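Local coordinates for mandelate racemase/muconate lactonizing enzyme-like protein (Rubrobacter xylanophilus DSM 9941, PDB 3CYJ), which belongs to the enolase superfamily, pairs an enolase-type N-terminal domain with a TIM-barrel domain, and binds a sodium ion in its barrel, at residues 162-167 against 315-320; 250-255 against 271-276; 297-302 against 324-329. One frame throughout, in Å; residues are numbered along the deposited sequence.

In the fold
The three contacts all belong to the TIM-barrel part of the chain. Contact 2 falls wholly between the segments of contact 1; contact 3 follows and interleaves with contact 1. The centres of contacts 1 and 3 are 13 Å apart. These two share the run from helix 300-306 through strand 313-319 to helix 320-329, and they touch through Glu317 OE1 and Cys298 N, a probable hydrogen bond of 2.7 Å. Contact 2 lies about 20 Å from contact 1 and 19 Å from contact 3, centre to centre. It meets contact 3 where Thr272 packs on Ala299. Contact 1 ties side chains inside the barrel, contact 2 two loops after barrel strands, contact 3 two successive helices.

Contact 1: 162-167 against 315-320; sequences RVKMKV and HLEYFH
Arg162 faces His315 and Lys164 faces Glu317 across two strands that do not pair directly. The CA atoms of Arg162 and His315 are 9.4 Å apart, those of Lys164 and Glu317 8.6 Å. Strand 132-137 runs between them and is parallel to both, so all three run in the same sense. The contact is therefore made by side chains that reach over the middle strand.

The main link is a salt bridge. Lys164 NZ donates to Glu317 OE2 at 3.1 Å. The two side chains cross at about a right angle, and the nitrogen comes from above the carboxylate plane, 66° out of it. Lys164 leaves the backbone with CG opposite the backbone N, then bends at chi3 (78°), which swings CE and NZ toward the acid. Glu317 is extended beyond CG and brings its carboxylate out to meet it. Neither group depends on this bond alone. Lys164 NZ also forms a salt bridge with Glu221, a sodium ligand, and Glu317 OE2 also bonds Ser137 OG. The other oxygen, Glu317 OE1, accepts from Cys298 N. The link from Lys164 to Glu221 is consistent with a second-shell role at the metal site.

At the other pair the touch is nonpolar. Arg162 CD lies 4.0 Å from His315 CD2, and the guanidinium and imidazole planes are 29° apart. The polar ends have other partners: Arg162 NH2 bonds Val134 O, and His315 ND1 bonds Ser295 OG. Lys166 NZ bonds OD2 of Asp194, another sodium ligand. The Lys-x-Lys pattern of Lys164 and Lys166 is familiar in this family.

The whole contact is largely buried inside the barrel. Strand 190-194 pairs with strand 162-166 on the side away from 132-137, and helix 174-185 covers the outward-facing Val163 and Met165.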
loop_
_atom_site.group_PDB
_atom_site.type_symbol
_atom_site.label_atom_id
_atom_site.label_comp_id
_atom_site.label_asym_id
_atom_site.label_seq_id
_atom_site.Cartn_x
_atom_site.Cartn_y
_atom_site.Cartn_z
ATOM N N ARG A 162 -24.434 3.680 -31.058
ATOM C CA ARG A 162 -24.199 3.118 -29.729
ATOM C C ARG A 162 -25.529 2.899 -29.031
ATOM O O ARG A 162 -26.361 3.800 -28.940
ATOM C CB ARG A 162 -23.363 4.068 -28.878
ATOM C CG ARG A 162 -21.950 4.296 -29.378
ATOM C CD ARG A 162 -21.328 5.657 -28.873
ATOM N NE ARG A 162 -22.178 6.813 -29.224
ATOM C CZ ARG A 162 -21.951 7.626 -30.256
ATOM N NH1 ARG A 162 -20.904 7.410 -31.047
ATOM N NH2 ARG A 162 -22.766 8.651 -30.514
ATOM N N VAL A 163 -25.732 1.691 -28.537
ATOM C CA VAL A 163 -26.946 1.392 -27.811
ATOM C C VAL A 163 -26.647 0.640 -26.518
ATOM O O VAL A 163 -25.711 -0.228 -26.487
ATOM C CB VAL A 163 -28.004 0.600 -28.660
ATOM C CG1 VAL A 163 -28.527 1.438 -29.841
ATOM C CG2 VAL A 163 -27.492 -0.752 -29.081
ATOM N N LYS A 164 -27.443 0.957 -25.474
ATOM C CA LYS A 164 -27.389 0.212 -24.195
ATOM C C LYS A 164 -28.670 -0.549 -23.820
ATOM O O LYS A 164 -29.780 -0.074 -24.011
ATOM C CB LYS A 164 -26.919 1.136 -23.024
ATOM C CG LYS A 164 -26.453 0.413 -21.729
ATOM C CD LYS A 164 -25.928 1.446 -20.644
ATOM C CE LYS A 164 -27.134 2.110 -19.946
ATOM N NZ LYS A 164 -26.829 3.178 -18.982
ATOM N N MET A 165 -28.493 -1.744 -23.277
ATOM C CA MET A 165 -29.593 -2.601 -22.803
ATOM C C MET A 165 -29.343 -3.107 -21.338
ATOM O O MET A 165 -28.219 -3.056 -20.825
ATOM C CB MET A 165 -29.810 -3.784 -23.762
ATOM C CG MET A 165 -28.584 -4.664 -24.019
ATOM S SD MET A 165 -28.837 -6.253 -24.935
ATOM C CE MET A 165 -29.942 -7.186 -23.865
ATOM N N LYS A 166 -30.401 -3.572 -20.676
ATOM C CA LYS A 166 -30.298 -4.179 -19.362
ATOM C C LYS A 166 -30.043 -5.682 -19.401
ATOM O O LYS A 166 -30.534 -6.403 -20.272
ATOM C CB LYS A 166 -31.572 -3.899 -18.572
ATOM C CG LYS A 166 -32.060 -2.442 -18.592
ATOM C CD LYS A 166 -31.009 -1.501 -18.070
ATOM C CE LYS A 166 -31.649 -0.282 -17.453
ATOM N NZ LYS A 166 -30.674 0.819 -17.428
ATOM N N VAL A 167 -29.246 -6.152 -18.443
ATOM C CA VAL A 167 -28.970 -7.580 -18.245
ATOM C C VAL A 167 -29.020 -7.870 -16.752
ATOM O O VAL A 167 -28.957 -6.958 -15.916
ATOM C CB VAL A 167 -27.502 -8.000 -18.702
ATOM C CG1 VAL A 167 -27.372 -8.002 -20.183
ATOM C CG2 VAL A 167 -26.430 -7.098 -18.009
ATOM N N HIS A 315 -19.691 10.289 -24.044
ATOM C CA HIS A 315 -21.072 10.312 -24.558
ATOM C C HIS A 315 -22.054 10.570 -23.444
ATOM O O HIS A 315 -21.715 10.534 -22.236
ATOM C CB HIS A 315 -21.474 9.017 -25.276
ATOM C CG HIS A 315 -20.981 7.756 -24.633
ATOM N ND1 HIS A 315 -21.191 7.454 -23.303
ATOM C CD2 HIS A 315 -20.340 6.678 -25.165
ATOM C CE1 HIS A 315 -20.685 6.260 -23.036
ATOM N NE2 HIS A 315 -20.154 5.774 -24.148
ATOM N N LEU A 316 -23.294 10.818 -23.867
ATOM C CA LEU A 316 -24.386 11.024 -22.924
ATOM C C LEU A 316 -25.446 9.987 -23.230
ATOM O O LEU A 316 -25.587 9.533 -24.389
ATOM C CB LEU A 316 -24.908 12.483 -22.939
ATOM C CG LEU A 316 -25.956 13.019 -23.944
ATOM C CD1 LEU A 316 -27.343 12.273 -24.014
ATOM C CD2 LEU A 316 -26.207 14.510 -23.724
ATOM N N GLU A 317 -26.154 9.584 -22.183
ATOM C CA GLU A 317 -27.188 8.564 -22.262
ATOM C C GLU A 317 -28.509 9.185 -22.727
ATOM O O GLU A 317 -29.085 10.074 -22.051
ATOM C CB GLU A 317 -27.428 7.930 -20.896
ATOM C CG GLU A 317 -28.538 6.915 -20.912
ATOM C CD GLU A 317 -28.832 6.370 -19.553
ATOM O OE1 GLU A 317 -28.696 7.122 -18.548
ATOM O OE2 GLU A 317 -29.197 5.186 -19.510
ATOM N N TYR A 318 -28.962 8.710 -23.877
ATOM C CA TYR A 318 -30.272 9.098 -24.397
ATOM C C TYR A 318 -31.288 8.145 -23.812
ATOM O O TYR A 318 -31.648 7.146 -24.444
ATOM C CB TYR A 318 -30.282 8.994 -25.947
ATOM C CG TYR A 318 -31.493 9.579 -26.560
ATOM C CD1 TYR A 318 -31.692 10.984 -26.593
ATOM C CD2 TYR A 318 -32.488 8.748 -27.066
ATOM C CE1 TYR A 318 -32.868 11.537 -27.142
ATOM C CE2 TYR A 318 -33.667 9.283 -27.600
ATOM C CZ TYR A 318 -33.838 10.677 -27.644
ATOM O OH TYR A 318 -35.009 11.188 -28.175
ATOM N N PHE A 319 -31.706 8.419 -22.584
ATOM C CA PHE A 319 -32.481 7.432 -21.820
ATOM C C PHE A 319 -33.944 7.424 -22.224
ATOM O O PHE A 319 -34.612 8.463 -22.192
ATOM C CB PHE A 319 -32.360 7.692 -20.309
ATOM C CG PHE A 319 -33.015 6.607 -19.462
ATOM C CD1 PHE A 319 -32.710 5.262 -19.682
ATOM C CD2 PHE A 319 -33.908 6.929 -18.481
ATOM C CE1 PHE A 319 -33.275 4.249 -18.926
ATOM C CE2 PHE A 319 -34.497 5.915 -17.676
ATOM C CZ PHE A 319 -34.177 4.575 -17.911
ATOM N N HIS A 320 -34.431 6.259 -22.628
ATOM C CA HIS A 320 -35.810 6.135 -23.126
ATOM C C HIS A 320 -36.827 6.843 -22.250
ATOM O O HIS A 320 -37.454 7.801 -22.687
ATOM C CB HIS A 320 -36.208 4.657 -23.302
ATOM C CG HIS A 320 -37.667 4.457 -23.599
ATOM N ND1 HIS A 320 -38.257 4.856 -24.789
ATOM C CD2 HIS A 320 -38.660 3.906 -22.855
ATOM C CE1 HIS A 320 -39.550 4.580 -24.748
ATOM N NE2 HIS A 320 -39.814 3.986 -23.595
#

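Contact 2: 250-255 against 271-276; sequences YEWTLP and VTRCGG
Tyr250 comes first and lies beside the end of Arg273. Its CE1 is 3.8 Å from Arg273 NH1. The two side chains point the same way, and the ring and guanidinium planes are 35° apart. Tyr250 CD1 sits over one face of the guanidinium. Arg273 reaches this place because its chain is extended from CG to NE. Its NH1 also forms a salt bridge with Glu249, which helps fix the guanidinium next to the ring. Arg90 of a second subunit packs on Tyr250, so this residue takes part in a subunit interface.

Trp252 follows. Trp252 CA and Cys274 CA, 5.6 Å apart, are the closest CA pair of the two segments. In one of its two modelled conformers the indole edge meets the second loop: CE3 is 3.4 Å from Arg273 O, near the ring plane, and CZ3 is 3.7 Å from Arg273 CB. That conformer also puts NE1 implausibly close to Tyr250 O, so its details are doubtful.

Thr253 then ends the loop as N-cap of helix 254-261, with OG1 bonded to Gln256 N.

Residues 250-253 and the segment 271-276 are loops of the TIM-barrel domain, after strands 244-247 and 266-269; the first runs into helix 254-261. They lie on the side of the barrel that holds the sodium ion, about 6 Å from the Tyr250 side chain. Helix 97-116 lies against this pair, with Met100 touching Arg273.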
loop_
_atom_site.group_PDB
_atom_site.type_symbol
_atom_site.label_atom_id
_atom_site.label_comp_id
_atom_site.label_asym_id
_atom_site.label_seq_id
_atom_site.Cartn_x
_atom_site.Cartn_y
_atom_site.Cartn_z
ATOM N N TYR A 250 -24.724 7.287 -8.281
ATOM C CA TYR A 250 -25.231 7.566 -6.936
ATOM C C TYR A 250 -24.335 8.358 -6.011
ATOM O O TYR A 250 -24.650 8.463 -4.844
ATOM C CB TYR A 250 -25.639 6.272 -6.239
ATOM C CG TYR A 250 -26.683 5.493 -7.024
ATOM C CD1 TYR A 250 -27.970 6.006 -7.211
ATOM C CD2 TYR A 250 -26.379 4.262 -7.593
ATOM C CE1 TYR A 250 -28.936 5.273 -7.938
ATOM C CE2 TYR A 250 -27.332 3.541 -8.302
ATOM C CZ TYR A 250 -28.600 4.048 -8.475
ATOM O OH TYR A 250 -29.527 3.340 -9.204
ATOM N N GLU A 251 -23.239 8.934 -6.498
ATOM C CA GLU A 251 -22.330 9.637 -5.600
ATOM C C GLU A 251 -22.849 11.017 -5.375
ATOM O O GLU A 251 -23.532 11.565 -6.247
ATOM C CB GLU A 251 -20.908 9.691 -6.201
ATOM C CG GLU A 251 -20.199 8.347 -6.171
ATOM C CD GLU A 251 -20.770 7.421 -7.155
ATOM O OE1 GLU A 251 -21.217 7.950 -8.191
ATOM O OE2 GLU A 251 -20.795 6.186 -6.900
ATOM N N TRP A 252 -22.528 11.586 -4.213
ATOM C CA TRP A 252 -23.004 12.935 -3.925
ATOM C C TRP A 252 -21.869 13.796 -3.260
ATOM O O TRP A 252 -22.074 14.931 -2.839
ATOM C CB TRP A 252 -24.367 12.882 -3.151
ATOM C CG TRP A 252 -25.264 11.547 -3.365
ATOM C CD1 TRP A 252 -25.015 10.299 -2.827
ATOM C CD2 TRP A 252 -26.498 11.391 -4.129
ATOM N NE1 TRP A 252 -25.997 9.400 -3.215
ATOM C CE2 TRP A 252 -26.908 10.041 -4.006
ATOM C CE3 TRP A 252 -27.272 12.249 -4.913
ATOM C CZ2 TRP A 252 -28.065 9.543 -4.621
ATOM C CZ3 TRP A 252 -28.424 11.740 -5.533
ATOM C CH2 TRP A 252 -28.794 10.399 -5.393
ATOM N N THR A 253 -20.660 13.265 -3.188
ATOM C CA THR A 253 -19.537 14.132 -2.836
ATOM C C THR A 253 -18.485 14.014 -3.961
ATOM O O THR A 253 -18.477 13.041 -4.721
ATOM C CB THR A 253 -18.867 13.823 -1.450
ATOM O OG1 THR A 253 -18.085 12.633 -1.538
ATOM C CG2 THR A 253 -19.855 13.720 -0.248
ATOM N N LEU A 254 -17.595 14.997 -4.054
ATOM C CA LEU A 254 -16.516 14.920 -5.012
ATOM C C LEU A 254 -15.452 13.958 -4.537
ATOM O O LEU A 254 -14.808 13.322 -5.353
ATOM C CB LEU A 254 -15.925 16.293 -5.248
ATOM C CG LEU A 254 -16.647 17.029 -6.360
ATOM C CD1 LEU A 254 -16.280 18.503 -6.283
ATOM C CD2 LEU A 254 -16.225 16.422 -7.723
ATOM N N PRO A 255 -15.270 13.833 -3.206
ATOM C CA PRO A 255 -14.355 12.785 -2.749
ATOM C C PRO A 255 -14.900 11.384 -3.062
ATOM O O PRO A 255 -14.094 10.435 -3.263
ATOM C CB PRO A 255 -14.237 13.011 -1.233
ATOM C CG PRO A 255 -14.789 14.331 -0.971
ATOM C CD PRO A 255 -15.699 14.727 -2.113
ATOM N N VAL A 271 -26.557 14.732 -14.135
ATOM C CA VAL A 271 -26.701 16.169 -13.850
ATOM C C VAL A 271 -27.879 16.500 -12.881
ATOM O O VAL A 271 -27.863 17.533 -12.174
ATOM C CB VAL A 271 -26.823 17.011 -15.172
ATOM C CG1 VAL A 271 -28.196 16.935 -15.726
ATOM C CG2 VAL A 271 -26.498 18.439 -14.943
ATOM N N THR A 272 -28.861 15.613 -12.798
ATOM C CA THR A 272 -30.006 15.881 -11.934
ATOM C C THR A 272 -29.792 15.338 -10.514
ATOM O O THR A 272 -30.678 15.381 -9.666
ATOM C CB THR A 272 -31.345 15.399 -12.579
ATOM O OG1 THR A 272 -31.440 13.971 -12.553
ATOM C CG2 THR A 272 -31.466 15.904 -14.035
ATOM N N ARG A 273 -28.579 14.869 -10.236
ATOM C CA ARG A 273 -28.310 14.285 -8.929
ATOM C C ARG A 273 -27.016 14.759 -8.326
ATOM O O ARG A 273 -26.905 14.831 -7.113
ATOM C CB ARG A 273 -28.228 12.774 -9.036
ATOM C CG ARG A 273 -29.506 12.094 -9.331
ATOM C CD ARG A 273 -29.197 10.694 -9.547
ATOM N NE ARG A 273 -30.382 9.901 -9.461
ATOM C CZ ARG A 273 -30.435 8.647 -9.878
ATOM N NH1 ARG A 273 -29.332 8.084 -10.403
ATOM N NH2 ARG A 273 -31.574 7.957 -9.754
ATOM N N CYS A 274 -26.038 15.066 -9.178
ATOM C CA CYS A 274 -24.681 15.279 -8.736
ATOM C C CYS A 274 -24.460 16.727 -8.412
ATOM O O CYS A 274 -23.312 17.179 -8.311
ATOM C CB CYS A 274 -23.694 14.861 -9.835
ATOM S SG CYS A 274 -23.801 15.953 -11.276
ATOM N N GLY A 275 -25.535 17.486 -8.299
ATOM C CA GLY A 275 -25.365 18.890 -7.894
ATOM C C GLY A 275 -25.600 19.863 -9.030
ATOM O O GLY A 275 -25.232 21.042 -8.947
ATOM N N GLY A 276 -26.232 19.371 -10.080
ATOM C CA GLY A 276 -26.664 20.242 -11.145
ATOM C C GLY A 276 -25.497 20.639 -12.040
ATOM O O GLY A 276 -24.496 19.926 -12.142
#

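Contact 3: 297-302 against 324-329; sequences HCAPAV and RVERLL
Ala301 and Glu326 have the closest CA atoms of the two segments, 7.1 Å apart, where the first turn of helix 300-306 meets the last turns of helix 320-329. Glu326 makes all the contacts from its side.

Its carboxylate lies against the N-terminus of helix 300-306. OE1 accepts a hydrogen bond from the backbone Ala301 N at 3.0 Å, with an N-H...O angle of 150°. The N-H comes from above the carboxylate plane, 45° out of it. Glu326 CG sits opposite its own carbonyl carbon, and the chain bends at chi2 (149°) on its way to the helix end. The carboxylate is closely packed there. OE1 lies 3.2 Å from Ala301 CB and 3.3 Å from Pro300 CD, and OE2 lies 3.5 Å from Ala299 CA. Small side chains and the proline ring thus let the acid come right up to the backbone.

OE2 has a partner of its own, the hydroxyl of Tyr53, and a weak bond to that of Tyr51. Both tyrosines are on strand 46-53, so the buried carboxylate links this strand with the two helices. Its negative charge is probably stabilised by the N-terminal end of the helix dipole.

Ala299 is the N-cap residue, and its left-handed backbone turns the chain into the helix. An acidic side chain bound to a helix N-terminus is a common arrangement. Here the acid comes from a different helix, one that follows the next strand, 313-319. The contact thus joins two successive helices of the TIM barrel.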
loop_
_atom_site.group_PDB
_atom_site.type_symbol
_atom_site.label_atom_id
_atom_site.label_comp_id
_atom_site.label_asym_id
_atom_site.label_seq_id
_atom_site.Cartn_x
_atom_site.Cartn_y
_atom_site.Cartn_z
ATOM N N HIS A 297 -25.251 10.402 -17.314
ATOM C CA HIS A 297 -26.315 9.439 -17.046
ATOM C C HIS A 297 -27.667 10.191 -16.971
ATOM O O HIS A 297 -27.760 11.212 -16.261
ATOM C CB HIS A 297 -25.957 8.728 -15.737
ATOM C CG HIS A 297 -26.968 7.738 -15.274
ATOM N ND1 HIS A 297 -26.972 6.425 -15.706
ATOM C CD2 HIS A 297 -27.989 7.853 -14.385
ATOM C CE1 HIS A 297 -27.970 5.781 -15.119
ATOM N NE2 HIS A 297 -28.602 6.626 -14.314
ATOM N N CYS A 298 -28.657 9.712 -17.758
ATOM C CA CYS A 298 -30.072 10.172 -17.756
ATOM C C CYS A 298 -30.315 11.661 -18.185
ATOM O O CYS A 298 -29.367 12.398 -18.451
ATOM C CB CYS A 298 -30.725 9.824 -16.385
ATOM S SG CYS A 298 -31.096 7.970 -16.255
ATOM N N ALA A 299 -31.593 12.082 -18.240
ATOM C CA ALA A 299 -31.989 13.500 -18.478
ATOM C C ALA A 299 -31.311 14.154 -19.717
ATOM O O ALA A 299 -30.567 15.155 -19.578
ATOM C CB ALA A 299 -31.744 14.380 -17.195
ATOM N N PRO A 300 -31.573 13.592 -20.916
ATOM C CA PRO A 300 -30.841 14.027 -22.086
ATOM C C PRO A 300 -30.998 15.507 -22.345
ATOM O O PRO A 300 -30.055 16.133 -22.793
ATOM C CB PRO A 300 -31.441 13.194 -23.253
ATOM C CG PRO A 300 -32.367 12.186 -22.647
ATOM C CD PRO A 300 -32.521 12.490 -21.183
ATOM N N ALA A 301 -32.172 16.073 -22.081
ATOM C CA ALA A 301 -32.443 17.476 -22.402
ATOM C C ALA A 301 -31.562 18.476 -21.663
ATOM O O ALA A 301 -31.061 19.428 -22.290
ATOM C CB ALA A 301 -33.912 17.806 -22.195
ATOM N N VAL A 302 -31.367 18.295 -20.348
ATOM C CA VAL A 302 -30.366 19.127 -19.653
ATOM C C VAL A 302 -28.921 18.750 -20.057
ATOM O O VAL A 302 -28.079 19.604 -20.236
ATOM C CB VAL A 302 -30.406 19.040 -18.139
ATOM C CG1 VAL A 302 -29.520 20.140 -17.625
ATOM C CG2 VAL A 302 -31.812 19.227 -17.618
ATOM N N ARG A 324 -38.623 10.409 -23.712
ATOM C CA ARG A 324 -40.078 10.382 -23.918
ATOM C C ARG A 324 -40.830 11.380 -23.027
ATOM O O ARG A 324 -41.629 12.155 -23.507
ATOM C CB ARG A 324 -40.592 8.958 -23.701
ATOM C CG ARG A 324 -42.111 8.781 -23.715
ATOM C CD ARG A 324 -42.437 7.268 -23.527
ATOM N NE ARG A 324 -43.872 7.034 -23.571
ATOM C CZ ARG A 324 -44.673 7.076 -22.515
ATOM N NH1 ARG A 324 -44.177 7.292 -21.299
ATOM N NH2 ARG A 324 -45.979 6.897 -22.681
ATOM N N VAL A 325 -40.565 11.384 -21.726
ATOM C CA VAL A 325 -41.180 12.368 -20.815
ATOM C C VAL A 325 -40.824 13.817 -21.192
ATOM O O VAL A 325 -41.629 14.719 -21.025
ATOM C CB VAL A 325 -40.767 12.064 -19.339
ATOM C CG1 VAL A 325 -40.949 13.286 -18.381
ATOM C CG2 VAL A 325 -41.501 10.838 -18.819
ATOM N N GLU A 326 -39.594 14.051 -21.653
ATOM C CA GLU A 326 -39.180 15.397 -22.023
ATOM C C GLU A 326 -39.919 15.894 -23.302
ATOM O O GLU A 326 -40.335 17.029 -23.330
ATOM C CB GLU A 326 -37.642 15.505 -22.099
ATOM C CG GLU A 326 -36.983 15.545 -20.710
ATOM C CD GLU A 326 -35.553 14.911 -20.618
ATOM O OE1 GLU A 326 -34.858 14.767 -21.644
ATOM O OE2 GLU A 326 -35.119 14.584 -19.487
ATOM N N ARG A 327 -40.100 15.030 -24.313
ATOM C CA ARG A 327 -40.800 15.393 -25.549
ATOM C C ARG A 327 -42.285 15.615 -25.283
ATOM O O ARG A 327 -42.927 16.453 -25.922
ATOM C CB ARG A 327 -40.641 14.311 -26.656
ATOM N N LEU A 328 -42.835 14.840 -24.358
ATOM C CA LEU A 328 -44.213 14.926 -23.968
ATOM C C LEU A 328 -44.488 16.203 -23.189
ATOM O O LEU A 328 -45.542 16.808 -23.358
ATOM C CB LEU A 328 -44.512 13.719 -23.087
ATOM C CG LEU A 328 -45.929 13.321 -22.660
ATOM C CD1 LEU A 328 -46.910 13.178 -23.856
ATOM C CD2 LEU A 328 -45.878 12.004 -21.847
ATOM N N LEU A 329 -43.540 16.635 -22.346
ATOM C CA LEU A 329 -43.780 17.784 -21.461
ATOM C C LEU A 329 -43.215 19.128 -21.920
ATOM O O LEU A 329 -43.675 20.180 -21.459
ATOM C CB LEU A 329 -43.300 17.504 -20.033
ATOM C CG LEU A 329 -43.910 16.416 -19.171
ATOM C CD1 LEU A 329 -43.434 16.688 -17.794
ATOM C CD2 LEU A 329 -45.424 16.441 -19.199
#